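Computational Design of Enzyme (Synthetic construct, PDB 3TP4) is a designed enzyme, probably built to place an activated serine within a catalytic triad on a TIM-barrel scaffold of the glycosyl hydrolase type. Local coordinates at residues P167-P172 with N212-W217; V240-L245 with G275-F280. All blocks are in the same frame, centred on the assembly; numbering follows the deposited sequence.

Interaction 1 of 2, residues P167-P172 with N212-W217; sequences PIVFRP and NFLYAW
Two neighbouring parallel strands of the TIM barrel meet here, 168-174 and 213-217, the ends of a beta-alpha-beta crossover whose helical connection includes helix 190-207; I168, V169 and F170 stand in register with F213, L214 and Y215. Backbone bonds run alternately across the pair: I168 N to N212 O, L214 N to I168 O, F170 N to L214 O (2.7 Å) and A216 N to F170 O (2.8 Å).

On the face carrying I168, F170, F213 and Y215, aromatic rings pack beneath helices 141-157 and 190-207. The strand pairing places F170 CB over the face of the F213 ring, 3.8 Å from its centroid, as a CH-pi contact. With CG anti to the backbone N (chi1 177°), the F170 ring swings alongside F213, where its CG and CD2 come against F213 CE2 and CD2. The two phenyl rings are only 24° from parallel but slid apart, and they barely overlap. Y215 CE2 meets F170 CD2 at the edge of the F170 ring, in its plane, at 3.9 Å, while I168 CB lies 3.8 Å from F213 CE1.

The opposite face is sparser: V169 CG1 touches A216 CB at 3.8 Å. R171 runs out fully extended after its CB passes A216, and its guanidinium forms a salt bridge with D246 and also bonds to G218 O. Beyond the last direct backbone bond a water continues the link, donating to both P172 O and A216 O, each at 2.8 Å.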
ATOM      1  N   PRO A 167       4.953  14.006   3.078  1.00 30.20           N
ATOM      2  CA  PRO A 167       3.996  12.894   3.144  1.00 30.60           C
ATOM      3  C   PRO A 167       4.331  11.803   2.135  1.00 28.73           C
ATOM      4  O   PRO A 167       4.831  12.088   1.046  1.00 32.84           O
ATOM      5  CB  PRO A 167       2.653  13.560   2.817  1.00 25.40           C
ATOM      6  CG  PRO A 167       2.865  15.015   3.175  1.00 32.30           C
ATOM      7  CD  PRO A 167       4.293  15.293   2.799  1.00 30.71           C
ATOM      8  N   ILE A 168       4.071  10.557   2.517  1.00 30.63           N
ATOM      9  CA  ILE A 168       4.378   9.401   1.693  1.00 25.49           C
ATOM     10  C   ILE A 168       3.182   8.452   1.690  1.00 27.78           C
ATOM     11  O   ILE A 168       2.625   8.139   2.745  1.00 27.84           O
ATOM     12  CB  ILE A 168       5.620   8.646   2.232  1.00 27.77           C
ATOM     13  CG1 ILE A 168       6.887   9.473   2.011  1.00 31.30           C
ATOM     14  CG2 ILE A 168       5.785   7.299   1.540  1.00 24.85           C
ATOM     15  CD1 ILE A 168       8.099   8.898   2.712  1.00 36.86           C
ATOM     16  N   VAL A 169       2.766   8.023   0.507  1.00 24.43           N
ATOM     17  CA  VAL A 169       1.730   7.004   0.404  1.00 25.09           C
ATOM     18  C   VAL A 169       2.430   5.661   0.487  1.00 28.80           C
ATOM     19  O   VAL A 169       3.111   5.242  -0.460  1.00 23.89           O
ATOM     20  CB  VAL A 169       0.964   7.121  -0.924  1.00 24.01           C
ATOM     21  CG1 VAL A 169      -0.132   6.062  -1.000  1.00 21.65           C
ATOM     22  CG2 VAL A 169       0.383   8.521  -1.064  1.00 23.27           C
ATOM     23  N   PHE A 170       2.313   5.020   1.644  1.00 26.23           N
ATOM     24  CA  PHE A 170       3.038   3.785   1.926  1.00 28.27           C
ATOM     25  C   PHE A 170       2.131   2.594   1.694  1.00 24.75           C
ATOM     26  O   PHE A 170       1.041   2.533   2.255  1.00 25.61           O
ATOM     27  CB  PHE A 170       3.518   3.769   3.386  1.00 23.01           C
ATOM     28  CG  PHE A 170       4.202   2.503   3.774  1.00 25.44           C
ATOM     29  CD1 PHE A 170       5.324   2.066   3.079  1.00 27.73           C
ATOM     30  CD2 PHE A 170       3.733   1.743   4.837  1.00 24.73           C
ATOM     31  CE1 PHE A 170       5.965   0.897   3.436  1.00 27.83           C
ATOM     32  CE2 PHE A 170       4.371   0.571   5.201  1.00 27.08           C
ATOM     33  CZ  PHE A 170       5.484   0.147   4.503  1.00 26.05           C
ATOM     34  N   ARG A 171       2.583   1.658   0.867  1.00 20.04           N
ATOM     35  CA  ARG A 171       1.793   0.493   0.505  1.00 22.07           C
ATOM     36  C   ARG A 171       2.479  -0.776   0.988  1.00 24.60           C
ATOM     37  O   ARG A 171       3.327  -1.340   0.286  1.00 26.29           O
ATOM     38  CB  ARG A 171       1.611   0.416  -1.010  1.00 25.36           C
ATOM     39  CG  ARG A 171       0.794  -0.786  -1.447  1.00 29.89           C
ATOM     40  CD  ARG A 171       0.644  -0.849  -2.962  1.00 25.29           C
ATOM     41  NE  ARG A 171      -0.260  -1.931  -3.343  1.00 21.48           N
ATOM     42  CZ  ARG A 171      -0.564  -2.250  -4.596  1.00 23.45           C
ATOM     43  NH1 ARG A 171      -0.043  -1.559  -5.613  1.00 21.75           N
ATOM     44  NH2 ARG A 171      -1.391  -3.260  -4.824  1.00 21.38           N
ATOM     45  N   PRO A 172       2.105  -1.244   2.186  1.00 26.65           N
ATOM     46  CA  PRO A 172       2.815  -2.388   2.779  1.00 31.44           C
ATOM     47  C   PRO A 172       2.318  -3.767   2.317  1.00 30.00           C
ATOM     48  O   PRO A 172       1.149  -4.106   2.501  1.00 27.91           O
ATOM     49  CB  PRO A 172       2.572  -2.204   4.282  1.00 28.95           C
ATOM     50  CG  PRO A 172       1.275  -1.482   4.370  1.00 22.47           C
ATOM     51  CD  PRO A 172       1.156  -0.615   3.126  1.00 21.87           C
ATOM     52  N   ASN A 212       3.975  10.748   8.899  1.00 31.42           N
ATOM     53  CA  ASN A 212       3.895  11.251   7.522  1.00 28.52           C
ATOM     54  C   ASN A 212       3.536  10.169   6.496  1.00 30.73           C
ATOM     55  O   ASN A 212       3.883  10.283   5.320  1.00 32.59           O
ATOM     56  CB  ASN A 212       5.183  12.008   7.113  1.00 26.51           C
ATOM     57  CG  ASN A 212       6.434  11.144   7.218  1.00 33.57           C
ATOM     58  OD1 ASN A 212       6.581  10.365   8.156  1.00 33.78           O
ATOM     59  ND2 ASN A 212       7.338  11.275   6.248  1.00 32.42           N
ATOM     60  N   PHE A 213       2.834   9.128   6.951  1.00 31.71           N
ATOM     61  CA  PHE A 213       2.332   8.084   6.061  1.00 25.02           C
ATOM     62  C   PHE A 213       0.813   8.153   5.834  1.00 27.86           C
ATOM     63  O   PHE A 213       0.021   8.386   6.765  1.00 26.08           O
ATOM     64  CB  PHE A 213       2.655   6.683   6.594  1.00 24.07           C
ATOM     65  CG  PHE A 213       4.045   6.199   6.291  1.00 24.77           C
ATOM     66  CD1 PHE A 213       4.954   7.004   5.644  1.00 28.44           C
ATOM     67  CD2 PHE A 213       4.431   4.917   6.653  1.00 26.00           C
ATOM     68  CE1 PHE A 213       6.227   6.547   5.369  1.00 28.50           C
ATOM     69  CE2 PHE A 213       5.699   4.457   6.386  1.00 27.38           C
ATOM     70  CZ  PHE A 213       6.602   5.275   5.739  1.00 30.42           C
ATOM     71  N   LEU A 214       0.428   7.931   4.582  1.00 22.75           N
ATOM     72  CA  LEU A 214      -0.922   7.518   4.224  1.00 24.22           C
ATOM     73  C   LEU A 214      -0.783   6.048   3.835  1.00 25.44           C
ATOM     74  O   LEU A 214       0.236   5.649   3.280  1.00 26.27           O
ATOM     75  CB  LEU A 214      -1.449   8.336   3.043  1.00 22.19           C
ATOM     76  CG  LEU A 214      -1.596   9.837   3.307  1.00 23.01           C
ATOM     77  CD1 LEU A 214      -2.094  10.594   2.066  1.00 23.14           C
ATOM     78  CD2 LEU A 214      -2.532  10.089   4.512  1.00 20.20           C
ATOM     79  N   TYR A 215      -1.787   5.238   4.146  1.00 25.50           N
ATOM     80  CA  TYR A 215      -1.654   3.795   3.992  1.00 23.94           C
ATOM     81  C   TYR A 215      -2.454   3.270   2.816  1.00 28.02           C
ATOM     82  O   TYR A 215      -3.666   3.431   2.760  1.00 24.15           O
ATOM     83  CB  TYR A 215      -2.026   3.078   5.297  1.00 21.25           C
ATOM     84  CG  TYR A 215      -0.999   3.324   6.378  1.00 21.50           C
ATOM     85  CD1 TYR A 215      -1.140   4.386   7.273  1.00 23.22           C
ATOM     86  CD2 TYR A 215       0.127   2.524   6.477  1.00 25.65           C
ATOM     87  CE1 TYR A 215      -0.197   4.625   8.253  1.00 24.43           C
ATOM     88  CE2 TYR A 215       1.082   2.757   7.451  1.00 27.64           C
ATOM     89  CZ  TYR A 215       0.911   3.804   8.334  1.00 27.35           C
ATOM     90  OH  TYR A 215       1.864   4.028   9.294  1.00 25.34           O
ATOM     91  N   ALA A 216      -1.759   2.653   1.867  1.00 25.43           N
ATOM     92  CA  ALA A 216      -2.407   2.128   0.673  1.00 25.02           C
ATOM     93  C   ALA A 216      -2.486   0.605   0.711  1.00 26.24           C
ATOM     94  O   ALA A 216      -1.609  -0.066   1.258  1.00 25.80           O
ATOM     95  CB  ALA A 216      -1.672   2.600  -0.593  1.00 25.85           C
ATOM     96  N   TRP A 217      -3.557   0.079   0.129  1.00 24.11           N
ATOM     97  CA  TRP A 217      -3.773  -1.355  -0.016  1.00 25.02           C
ATOM     98  C   TRP A 217      -4.464  -1.591  -1.350  1.00 24.64           C
ATOM     99  O   TRP A 217      -5.485  -0.975  -1.638  1.00 22.14           O
ATOM    100  CB  TRP A 217      -4.673  -1.874   1.105  1.00 20.45           C
ATOM    101  CG  TRP A 217      -5.312  -3.228   0.837  1.00 24.77           C
ATOM    102  CD1 TRP A 217      -4.759  -4.468   1.074  1.00 21.27           C
ATOM    103  CD2 TRP A 217      -6.627  -3.470   0.308  1.00 25.25           C
ATOM    104  NE1 TRP A 217      -5.668  -5.464   0.730  1.00 22.71           N
ATOM    105  CE2 TRP A 217      -6.811  -4.873   0.251  1.00 22.32           C
ATOM    106  CE3 TRP A 217      -7.668  -2.635  -0.128  1.00 26.60           C
ATOM    107  CZ2 TRP A 217      -7.992  -5.450  -0.218  1.00 21.82           C
ATOM    108  CZ3 TRP A 217      -8.829  -3.209  -0.596  1.00 28.64           C
ATOM    109  CH2 TRP A 217      -8.987  -4.606  -0.636  1.00 20.88           C
TER
HETATM  110  O   HOH W   1      -0.716  -2.681   0.906  1.00 24.92           O

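Interaction 2 of 2, residues V240-L245 with G275-F280; sequences VDVLGL and GKVSAF
K276 meets V240 through a side chain that leaves with CG anti to its carbonyl carbon, stays extended as far as CE, and by a turn about CD-CE (chi4 -54°) sets NZ 2.9 Å from V240 O, almost in line with that carbonyl. CD and CE pass close beside the same oxygen. The ammonium has a further acceptor in D237 O and a weak bond to a water that lies 2.6 Å from D241 OD1. The water thus probably links the two groups, nominally of opposite charge, only loosely; their charged atoms do not touch. The D241 carboxylate is itself held by V9 N and Y215 N. A methionine in place of K276 would remove the ammonium and would probably leave V240 O and the D241 water without this donor.

Past the lysine, the segments form a short parallel ladder closing the beta-alpha-beta unit of strand 242-249, helix 254-274 and strand 277-278, one step round the TIM barrel. After the Schellman motif at G275 that closes the helix, K276 leads into the strand. V277 N reaches D241 O at a long 3.3 Å. The next bond, L243 N to V277 O, is shorter at 2.8 Å, and A279 N to L243 O follows. V242 CG1 meets A279 CB at 4.1 Å, while on the other face L243 and S278 lie against helix 254-274 and S278 OG bonds to N316.

At the far end, F280 has CG anti to its backbone N (chi1 -170°), which carries the ring back towards L245, and chi2 near zero (-3°) turns it to present CD1 to L245 O, which lies in the ring plane, 3.4 Å away.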
ATOM      1  N   VAL A 240      -6.740   1.473   6.346  1.00 24.11           N
ATOM      2  CA  VAL A 240      -6.460   1.813   4.950  1.00 24.37           C
ATOM      3  C   VAL A 240      -6.957   3.223   4.602  1.00 28.01           C
ATOM      4  O   VAL A 240      -8.110   3.555   4.888  1.00 28.50           O
ATOM      5  CB  VAL A 240      -7.161   0.817   3.999  1.00 24.89           C
ATOM      6  CG1 VAL A 240      -6.934   1.216   2.537  1.00 25.26           C
ATOM      7  CG2 VAL A 240      -6.667  -0.615   4.257  1.00 27.11           C
ATOM      8  N   ASP A 241      -6.093   4.044   3.999  1.00 23.76           N
ATOM      9  CA  ASP A 241      -6.495   5.364   3.492  1.00 23.31           C
ATOM     10  C   ASP A 241      -6.831   5.341   1.992  1.00 25.35           C
ATOM     11  O   ASP A 241      -7.736   6.048   1.536  1.00 24.79           O
ATOM     12  CB  ASP A 241      -5.377   6.394   3.692  1.00 19.78           C
ATOM     13  CG  ASP A 241      -5.092   6.697   5.158  1.00 25.66           C
ATOM     14  OD1 ASP A 241      -6.039   7.058   5.903  1.00 30.18           O
ATOM     15  OD2 ASP A 241      -3.905   6.580   5.552  1.00 24.44           O
ATOM     16  N   VAL A 242      -6.083   4.544   1.234  1.00 20.26           N
ATOM     17  CA  VAL A 242      -6.171   4.520  -0.238  1.00 21.64           C
ATOM     18  C   VAL A 242      -6.418   3.098  -0.739  1.00 26.54           C
ATOM     19  O   VAL A 242      -5.644   2.187  -0.436  1.00 22.83           O
ATOM     20  CB  VAL A 242      -4.855   5.025  -0.902  1.00 24.45           C
ATOM     21  CG1 VAL A 242      -4.901   4.854  -2.432  1.00 25.72           C
ATOM     22  CG2 VAL A 242      -4.570   6.488  -0.536  1.00 24.24           C
ATOM     23  N   LEU A 243      -7.484   2.923  -1.518  1.00 20.35           N
ATOM     24  CA  LEU A 243      -7.853   1.623  -2.056  1.00 23.65           C
ATOM     25  C   LEU A 243      -7.360   1.523  -3.485  1.00 22.62           C
ATOM     26  O   LEU A 243      -7.638   2.413  -4.304  1.00 22.08           O
ATOM     27  CB  LEU A 243      -9.373   1.459  -2.045  1.00 23.11           C
ATOM     28  CG  LEU A 243     -10.056   1.681  -0.696  1.00 35.15           C
ATOM     29  CD1 LEU A 243     -11.558   1.771  -0.878  1.00 40.85           C
ATOM     30  CD2 LEU A 243      -9.710   0.560   0.242  1.00 38.84           C
ATOM     31  N   GLY A 244      -6.656   0.441  -3.794  1.00 23.93           N
ATOM     32  CA  GLY A 244      -5.979   0.324  -5.075  1.00 18.54           C
ATOM     33  C   GLY A 244      -6.473  -0.765  -6.017  1.00 22.49           C
ATOM     34  O   GLY A 244      -7.454  -1.452  -5.745  1.00 23.16           O
ATOM     35  N   LEU A 245      -5.765  -0.905  -7.134  1.00 25.64           N
ATOM     36  CA  LEU A 245      -6.095  -1.862  -8.182  1.00 23.87           C
ATOM     37  C   LEU A 245      -4.880  -1.957  -9.081  1.00 27.93           C
ATOM     38  O   LEU A 245      -4.340  -0.930  -9.506  1.00 25.93           O
ATOM     39  CB  LEU A 245      -7.270  -1.364  -9.029  1.00 20.28           C
ATOM     40  CG  LEU A 245      -7.777  -2.354 -10.080  1.00 24.24           C
ATOM     41  CD1 LEU A 245      -8.679  -3.408  -9.410  1.00 23.76           C
ATOM     42  CD2 LEU A 245      -8.551  -1.622 -11.192  1.00 22.68           C
ATOM     43  N   GLY A 275     -15.748   7.022   2.482  1.00 31.29           N
ATOM     44  CA  GLY A 275     -15.151   8.339   2.629  1.00 29.68           C
ATOM     45  C   GLY A 275     -13.642   8.265   2.464  1.00 30.61           C
ATOM     46  O   GLY A 275     -12.901   9.014   3.092  1.00 34.25           O
ATOM     47  N   LYS A 276     -13.190   7.337   1.628  1.00 28.35           N
ATOM     48  CA  LYS A 276     -11.764   7.134   1.399  1.00 25.30           C
ATOM     49  C   LYS A 276     -11.372   7.541  -0.017  1.00 27.52           C
ATOM     50  O   LYS A 276     -12.200   8.019  -0.792  1.00 31.46           O
ATOM     51  CB  LYS A 276     -11.390   5.665   1.652  1.00 23.19           C
ATOM     52  CG  LYS A 276     -11.570   5.235   3.130  1.00 24.31           C
ATOM     53  CD  LYS A 276     -11.115   3.794   3.357  1.00 25.11           C
ATOM     54  CE  LYS A 276     -11.360   3.358   4.818  1.00 27.01           C
ATOM     55  NZ  LYS A 276     -10.719   4.310   5.763  1.00 27.72           N
ATOM     56  N   VAL A 277     -10.099   7.350  -0.340  1.00 27.00           N
ATOM     57  CA  VAL A 277      -9.574   7.625  -1.673  1.00 24.70           C
ATOM     58  C   VAL A 277      -9.355   6.316  -2.421  1.00 25.80           C
ATOM     59  O   VAL A 277      -8.887   5.343  -1.839  1.00 25.28           O
ATOM     60  CB  VAL A 277      -8.216   8.354  -1.576  1.00 23.60           C
ATOM     61  CG1 VAL A 277      -7.482   8.337  -2.936  1.00 22.74           C
ATOM     62  CG2 VAL A 277      -8.409   9.777  -1.059  1.00 29.45           C
ATOM     63  N   SER A 278      -9.711   6.281  -3.702  1.00 25.68           N
ATOM     64  CA  SER A 278      -9.345   5.143  -4.536  1.00 18.12           C
ATOM     65  C   SER A 278      -8.355   5.601  -5.595  1.00 21.28           C
ATOM     66  O   SER A 278      -8.367   6.767  -6.008  1.00 25.05           O
ATOM     67  CB  SER A 278     -10.575   4.535  -5.206  1.00 19.31           C
ATOM     68  OG  SER A 278     -11.231   5.502  -6.020  1.00 22.84           O
ATOM     69  N   ALA A 279      -7.500   4.683  -6.044  1.00 21.85           N
ATOM     70  CA  ALA A 279      -6.505   5.013  -7.064  1.00 24.15           C
ATOM     71  C   ALA A 279      -6.219   3.780  -7.907  1.00 24.40           C
ATOM     72  O   ALA A 279      -6.330   2.656  -7.422  1.00 25.59           O
ATOM     73  CB  ALA A 279      -5.222   5.513  -6.417  1.00 21.95           C
ATOM     74  N   PHE A 280      -5.878   3.993  -9.173  1.00 18.92           N
ATOM     75  CA  PHE A 280      -5.474   2.908 -10.074  1.00 22.40           C
ATOM     76  C   PHE A 280      -3.978   2.641  -9.812  1.00 21.59           C
ATOM     77  O   PHE A 280      -3.112   3.012 -10.606  1.00 25.96           O
ATOM     78  CB  PHE A 280      -5.729   3.352 -11.527  1.00 22.49           C
ATOM     79  CG  PHE A 280      -5.592   2.254 -12.569  1.00 25.81           C
ATOM     80  CD1 PHE A 280      -5.204   0.961 -12.223  1.00 22.47           C
ATOM     81  CD2 PHE A 280      -5.832   2.541 -13.914  1.00 20.55           C
ATOM     82  CE1 PHE A 280      -5.062  -0.042 -13.212  1.00 24.77           C
ATOM     83  CE2 PHE A 280      -5.694   1.561 -14.905  1.00 24.96           C
ATOM     84  CZ  PHE A 280      -5.314   0.272 -14.562  1.00 22.38           C
TER
HETATM   85  O   HOH W   2      -8.651   6.817   5.909  1.00 28.90           O

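Overall arrangement
Interactions 1 and 2 follow one another along the chain and belong to one curved parallel sheet, their centres about 11 Å apart. Strand 213-217 of interaction 1 lies directly beside strand 242-249 of interaction 2. Probable backbone hydrogen bonds join them, Y215 O to D241 N and W217 O to G244 N, each 2.8 Å, and W217 CE3 packs on L243 CD2 at 3.8 Å. R171 of interaction 1 reaches past strand 213-217 to the same strand 242-249 that interaction 2 uses. R171 and F280, one from each interaction, lie near without touching S70, H37 and E320, whose arrangement is consistent with the designed serine triad.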